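Local coordinates for protein beta-galactosidase (PDB 3OG2) that probably hydrolyses terminal non-reducing beta-D-galactose residues in beta-D-galactosides, as a glycoside hydrolase of family 35, at residues A[25-36]-A[166-174]. Numbering follows the deposited sequence.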
ATOM      1  N   ILE A  25     -23.408  17.037  -5.524  1.00 10.21           N
ATOM      2  CA  ILE A  25     -22.348  17.183  -4.515  0.50  9.41           C
ATOM      3  C   ILE A  25     -20.981  17.013  -5.162  1.00  8.96           C
ATOM      4  O   ILE A  25     -20.064  17.789  -4.910  1.00 12.39           O
ATOM      5  CB  ILE A  25     -22.663  16.175  -3.402  0.50 10.67           C
ATOM      6  CG1 ILE A  25     -24.157  16.268  -2.980  0.50 11.90           C
ATOM      7  CG2 ILE A  25     -21.779  16.294  -2.183  0.50 10.51           C
ATOM      8  CD1 ILE A  25     -24.521  17.649  -2.466  0.50 15.87           C
ATOM      9  N   VAL A  26     -20.842  15.979  -5.987  1.00  8.95           N
ATOM     10  CA  VAL A  26     -19.569  15.701  -6.673  1.00  8.24           C
ATOM     11  C   VAL A  26     -19.812  15.812  -8.166  1.00  8.51           C
ATOM     12  O   VAL A  26     -20.539  14.991  -8.727  1.00  9.16           O
ATOM     13  CB  VAL A  26     -18.984  14.314  -6.333  1.00  8.57           C
ATOM     14  CG1 VAL A  26     -17.606  14.122  -6.971  1.00  9.41           C
ATOM     15  CG2 VAL A  26     -18.839  14.112  -4.815  1.00 11.40           C
ATOM     16  N   THR A  27     -19.226  16.859  -8.778  1.00  8.59           N
ATOM     17  CA  THR A  27     -19.433  17.097 -10.178  1.00  7.65           C
ATOM     18  C   THR A  27     -18.073  17.316 -10.832  1.00  8.08           C
ATOM     19  O   THR A  27     -17.023  17.224 -10.146  1.00  9.49           O
ATOM     20  CB  THR A  27     -20.412  18.264 -10.424  1.00  9.17           C
ATOM     21  OG1 THR A  27     -19.893  19.485  -9.831  1.00 10.98           O
ATOM     22  CG2 THR A  27     -21.796  17.998  -9.859  1.00 10.91           C
ATOM     23  N   TRP A  28     -18.029  17.603 -12.126  1.00  8.38           N
ATOM     24  CA  TRP A  28     -16.725  17.698 -12.787  1.00  8.13           C
ATOM     25  C   TRP A  28     -16.894  18.558 -14.045  1.00  8.54           C
ATOM     26  O   TRP A  28     -18.003  18.655 -14.574  1.00  9.71           O
ATOM     27  CB  TRP A  28     -16.106  16.311 -13.148  1.00  9.11           C
ATOM     28  CG  TRP A  28     -16.954  15.626 -14.204  1.00  8.87           C
ATOM     29  CD1 TRP A  28     -16.826  15.732 -15.568  1.00  9.98           C
ATOM     30  CD2 TRP A  28     -18.070  14.758 -13.940  1.00  8.70           C
ATOM     31  NE1 TRP A  28     -17.783  15.012 -16.196  1.00  9.53           N
ATOM     32  CE2 TRP A  28     -18.556  14.396 -15.228  1.00  8.76           C
ATOM     33  CE3 TRP A  28     -18.712  14.244 -12.795  1.00  8.88           C
ATOM     34  CZ2 TRP A  28     -19.636  13.553 -15.388  1.00 10.28           C
ATOM     35  CZ3 TRP A  28     -19.796  13.421 -13.013  1.00 10.67           C
ATOM     36  CH2 TRP A  28     -20.259  13.077 -14.279  1.00 10.84           C
ATOM     37  N   ASP A  29     -15.766  19.044 -14.549  1.00  8.85           N
ATOM     38  CA  ASP A  29     -15.720  19.512 -15.921  1.00  9.40           C
ATOM     39  C   ASP A  29     -14.368  19.193 -16.524  1.00  8.96           C
ATOM     40  O   ASP A  29     -13.667  18.253 -16.034  1.00 10.30           O
ATOM     41  CB  ASP A  29     -16.090  21.001 -15.924  1.00  9.83           C
ATOM     42  CG  ASP A  29     -15.077  21.929 -15.307  1.00  9.78           C
ATOM     43  OD1 ASP A  29     -13.965  21.485 -14.874  1.00 10.23           O
ATOM     44  OD2 ASP A  29     -15.345  23.150 -15.228  1.00 11.67           O
ATOM     45  N   GLU A  30     -13.960  19.873 -17.573  1.00  9.06           N
ATOM     46  CA  GLU A  30     -12.712  19.523 -18.244  1.00  9.69           C
ATOM     47  C   GLU A  30     -11.528  19.690 -17.307  1.00  9.66           C
ATOM     48  O   GLU A  30     -10.504  19.046 -17.591  1.00 11.21           O
ATOM     49  CB  GLU A  30     -12.479  20.409 -19.476  1.00 10.85           C
ATOM     50  CG  GLU A  30     -13.517  20.373 -20.534  1.00 17.47           C
ATOM     51  CD  GLU A  30     -14.645  21.371 -20.357  1.00 23.08           C
ATOM     52  OE1 GLU A  30     -15.032  21.837 -19.260  1.00 19.63           O
ATOM     53  OE2 GLU A  30     -15.198  21.676 -21.432  1.00 40.47           O
ATOM     54  N   HIS A  31     -11.656  20.560 -16.292  1.00  9.32           N
ATOM     55  CA  HIS A  31     -10.459  20.907 -15.495  1.00  9.69           C
ATOM     56  C   HIS A  31     -10.310  20.162 -14.199  1.00  9.19           C
ATOM     57  O   HIS A  31      -9.202  19.850 -13.787  1.00 12.75           O
ATOM     58  CB  HIS A  31     -10.465  22.416 -15.179  1.00 12.96           C
ATOM     59  CG  HIS A  31     -10.674  23.245 -16.405  1.00 14.58           C
ATOM     60  ND1 HIS A  31      -9.805  23.226 -17.443  1.00 20.55           N
ATOM     61  CD2 HIS A  31     -11.687  24.092 -16.707  1.00 21.83           C
ATOM     62  CE1 HIS A  31     -10.254  24.077 -18.383  1.00 28.71           C
ATOM     63  NE2 HIS A  31     -11.404  24.605 -17.945  1.00 25.65           N
ATOM     64  N   SER A  32     -11.443  19.882 -13.526  1.00  8.95           N
ATOM     65  CA  SER A  32     -11.348  19.293 -12.169  1.00  8.63           C
ATOM     66  C   SER A  32     -12.675  18.727 -11.748  1.00  7.51           C
ATOM     67  O   SER A  32     -13.745  19.018 -12.304  1.00  9.09           O
ATOM     68  CB  SER A  32     -10.884  20.341 -11.144  1.00  9.36           C
ATOM     69  OG  SER A  32     -11.913  21.289 -10.868  1.00 10.20           O
ATOM     70  N   LEU A  33     -12.590  17.923 -10.685  1.00  8.46           N
ATOM     71  CA  LEU A  33     -13.752  17.681  -9.840  1.00  8.38           C
ATOM     72  C   LEU A  33     -14.160  18.934  -9.115  1.00  9.00           C
ATOM     73  O   LEU A  33     -13.365  19.852  -8.846  1.00  9.79           O
ATOM     74  CB  LEU A  33     -13.310  16.556  -8.869  1.00 11.01           C
ATOM     75  CG  LEU A  33     -14.327  15.540  -8.491  1.00 12.77           C
ATOM     76  CD1 LEU A  33     -14.677  14.684  -9.723  1.00 12.12           C
ATOM     77  CD2 LEU A  33     -13.832  14.672  -7.372  1.00 11.49           C
ATOM     78  N   PHE A  34     -15.414  18.957  -8.731  1.00 10.06           N
ATOM     79  CA  PHE A  34     -15.960  19.911  -7.769  1.00 10.08           C
ATOM     80  C   PHE A  34     -16.575  19.124  -6.627  1.00  9.64           C
ATOM     81  O   PHE A  34     -17.323  18.145  -6.894  1.00 12.47           O
ATOM     82  CB  PHE A  34     -17.057  20.765  -8.399  1.00 11.22           C
ATOM     83  CG  PHE A  34     -16.694  21.741  -9.499  1.00 11.31           C
ATOM     84  CD1 PHE A  34     -16.263  21.286 -10.729  1.00 11.86           C
ATOM     85  CD2 PHE A  34     -16.795  23.116  -9.287  1.00 12.51           C
ATOM     86  CE1 PHE A  34     -15.919  22.155 -11.767  1.00 13.89           C
ATOM     87  CE2 PHE A  34     -16.509  23.971 -10.360  1.00 13.49           C
ATOM     88  CZ  PHE A  34     -16.129  23.516 -11.594  1.00 14.08           C
ATOM     89  N   VAL A  35     -16.295  19.505  -5.401  1.00  9.42           N
ATOM     90  CA  VAL A  35     -16.890  18.880  -4.238  1.00  9.51           C
ATOM     91  C   VAL A  35     -17.627  19.985  -3.479  1.00 10.81           C
ATOM     92  O   VAL A  35     -16.995  20.989  -3.091  1.00 11.46           O
ATOM     93  CB  VAL A  35     -15.809  18.152  -3.384  1.00 10.60           C
ATOM     94  CG1 VAL A  35     -16.486  17.620  -2.088  1.00 13.08           C
ATOM     95  CG2 VAL A  35     -15.106  17.040  -4.130  1.00 11.21           C
ATOM     96  N   HIS A  36     -18.940  19.839  -3.290  1.00 11.33           N
ATOM     97  CA  HIS A  36     -19.757  20.886  -2.702  1.00 12.90           C
ATOM     98  C   HIS A  36     -19.522  22.210  -3.449  1.00 13.58           C
ATOM     99  O   HIS A  36     -19.536  23.281  -2.852  1.00 16.95           O
ATOM    100  CB  HIS A  36     -19.474  21.045  -1.213  1.00 14.44           C
ATOM    101  CG  HIS A  36     -19.816  19.891  -0.323  1.00 16.74           C
ATOM    102  ND1 HIS A  36     -21.121  19.460  -0.171  1.00 20.59           N
ATOM    103  CD2 HIS A  36     -19.119  19.056   0.486  1.00 21.79           C
ATOM    104  CE1 HIS A  36     -21.198  18.432   0.678  1.00 24.17           C
ATOM    105  NE2 HIS A  36     -19.983  18.167   1.095  1.00 24.81           N
ATOM    106  N   ILE A 166     -20.755  10.584   0.109  1.00  7.64           N
ATOM    107  CA  ILE A 166     -20.837  11.971   0.531  1.00  8.41           C
ATOM    108  C   ILE A 166     -22.277  12.513   0.469  1.00  9.97           C
ATOM    109  O   ILE A 166     -22.676  13.404   1.243  1.00 11.53           O
ATOM    110  CB  ILE A 166     -19.842  12.811  -0.291  1.00  9.14           C
ATOM    111  CG1 ILE A 166     -19.695  14.210   0.245  1.00 10.13           C
ATOM    112  CG2 ILE A 166     -20.256  12.858  -1.783  1.00  9.83           C
ATOM    113  CD1 ILE A 166     -18.596  15.045  -0.403  1.00 10.59           C
ATOM    114  N   THR A 167     -23.127  11.939  -0.407  1.00  9.85           N
ATOM    115  CA  THR A 167     -24.540  12.341  -0.515  1.00 10.51           C
ATOM    116  C   THR A 167     -25.311  11.905   0.712  1.00 11.83           C
ATOM    117  O   THR A 167     -26.428  12.384   0.900  1.00 13.90           O
ATOM    118  CB  THR A 167     -25.141  11.699  -1.778  1.00 11.74           C
ATOM    119  OG1 THR A 167     -24.756  10.347  -1.819  1.00 12.67           O
ATOM    120  CG2 THR A 167     -24.581  12.362  -3.030  1.00 13.45           C
ATOM    121  N   ASN A 168     -24.779  11.016   1.526  1.00 11.55           N
ATOM    122  CA  ASN A 168     -25.360  10.551   2.785  1.00 14.67           C
ATOM    123  C   ASN A 168     -24.537  11.006   3.993  1.00 14.36           C
ATOM    124  O   ASN A 168     -24.734  10.462   5.056  1.00 19.34           O
ATOM    125  CB  ASN A 168     -25.388   9.019   2.892  1.00 18.04           C
ATOM    126  CG  ASN A 168     -26.263   8.470   1.825  1.00 21.54           C
ATOM    127  OD1 ASN A 168     -27.324   9.081   1.559  1.00 28.64           O
ATOM    128  ND2 ASN A 168     -25.874   7.367   1.231  1.00 24.60           N
ATOM    129  N   GLY A 169     -23.632  11.954   3.826  1.00 12.88           N
ATOM    130  CA  GLY A 169     -22.844  12.420   4.959  1.00 14.78           C
ATOM    131  C   GLY A 169     -21.593  11.602   5.223  1.00 11.60           C
ATOM    132  O   GLY A 169     -21.016  11.750   6.298  1.00 14.37           O
ATOM    133  N   GLY A 170     -21.172  10.770   4.265  1.00  9.93           N
ATOM    134  CA  GLY A 170     -19.989   9.916   4.432  1.00  9.47           C
ATOM    135  C   GLY A 170     -18.863  10.420   3.542  1.00  7.86           C
ATOM    136  O   GLY A 170     -18.918  11.476   2.864  1.00  8.90           O
ATOM    137  N   PRO A 171     -17.763   9.677   3.600  1.00  7.52           N
ATOM    138  CA  PRO A 171     -16.543  10.110   2.907  1.00  7.35           C
ATOM    139  C   PRO A 171     -16.417   9.716   1.450  1.00  6.58           C
ATOM    140  O   PRO A 171     -15.482  10.222   0.820  1.00  7.48           O
ATOM    141  CB  PRO A 171     -15.444   9.393   3.752  1.00  8.27           C
ATOM    142  CG  PRO A 171     -16.140   8.138   4.217  1.00  8.26           C
ATOM    143  CD  PRO A 171     -17.556   8.542   4.511  1.00  8.64           C
ATOM    144  N   VAL A 172     -17.240   8.823   0.919  1.00  6.60           N
ATOM    145  CA  VAL A 172     -16.979   8.301  -0.449  1.00  7.19           C
ATOM    146  C   VAL A 172     -17.434   9.285  -1.525  1.00  6.94           C
ATOM    147  O   VAL A 172     -18.609   9.698  -1.552  1.00  7.70           O
ATOM    148  CB  VAL A 172     -17.654   6.924  -0.645  1.00  6.69           C
ATOM    149  CG1 VAL A 172     -17.479   6.481  -2.094  1.00  8.61           C
ATOM    150  CG2 VAL A 172     -17.052   5.887   0.297  1.00  7.47           C
ATOM    151  N   ILE A 173     -16.500   9.667  -2.393  1.00  6.89           N
ATOM    152  CA  ILE A 173     -16.818  10.639  -3.449  1.00  6.32           C
ATOM    153  C   ILE A 173     -16.759  10.073  -4.858  1.00  7.01           C
ATOM    154  O   ILE A 173     -17.273  10.697  -5.780  1.00  8.12           O
ATOM    155  CB  ILE A 173     -15.837  11.856  -3.357  1.00  6.69           C
ATOM    156  CG1 ILE A 173     -14.368  11.453  -3.484  1.00  7.72           C
ATOM    157  CG2 ILE A 173     -16.138  12.655  -2.098  1.00  7.77           C
ATOM    158  CD1 ILE A 173     -13.435  12.621  -3.699  1.00  9.70           C
ATOM    159  N   LEU A 174     -16.127   8.919  -5.041  1.00  7.32           N
ATOM    160  CA  LEU A 174     -15.892   8.347  -6.377  1.00  6.63           C
ATOM    161  C   LEU A 174     -15.920   6.824  -6.230  1.00  6.16           C
ATOM    162  O   LEU A 174     -15.596   6.293  -5.181  1.00  6.91           O
ATOM    163  CB  LEU A 174     -14.557   8.732  -6.953  1.00  7.05           C
ATOM    164  CG  LEU A 174     -14.379  10.210  -7.304  1.00  7.94           C
ATOM    165  CD1 LEU A 174     -12.884  10.455  -7.594  1.00 10.10           C
ATOM    166  CD2 LEU A 174     -15.234  10.570  -8.526  1.00  8.60           C
TER
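Ile166 carries this contact, set against a beta-hairpin (strands 26-28 and 33-35) that pairs with TIM-barrel strand 38-47 and lies against the start of barrel strand 172-177. Ile166 CG2 meets CG2 of Val26 at 3.6 Å and, in the conformer given, CG2 of Ile25 at 3.8 Å. With CG1 anti to the backbone N (chi1 -170°) and the chain extended beyond it, Ile166 CD1 reaches the second hairpin strand, touching Val35 CG1 at 3.7 Å and coming obliquely to the His36 ring, 3.7 Å from NE2. Cut back to an alanine here, the side chain would lose CG1, CG2 and CD1, which would probably open a gap between Val26, Val35 and His36 and leave the imidazole freer to turn. Deeper in, Leu33 CD2 faces Ile173 CD1 at 4.2 Å, and Leu33 CD1 approaches Leu174 CD2.

No hydrogen bond joins the two segments. Within each, backbone bonds hold the shape: His36 N to Ile25 O ties the hairpin strands together, while Ile166 N to Val172 O folds the 166-172 turn back on itself. Ile173 and Leu174 are also bonded to strand 110-116. Strand 38-47 backs the joint, its Ile42 touching both Leu33 and Ile173, and Tyr110 packs on Ile166. At the hairpin turn, Asp29 OD1 accepts from His31 N in an Asx turn. Val26 CG1 lies 3.6 Å from Ile173 O, a buried carbonyl oxygen with no hydrogen-bonding partner in the model.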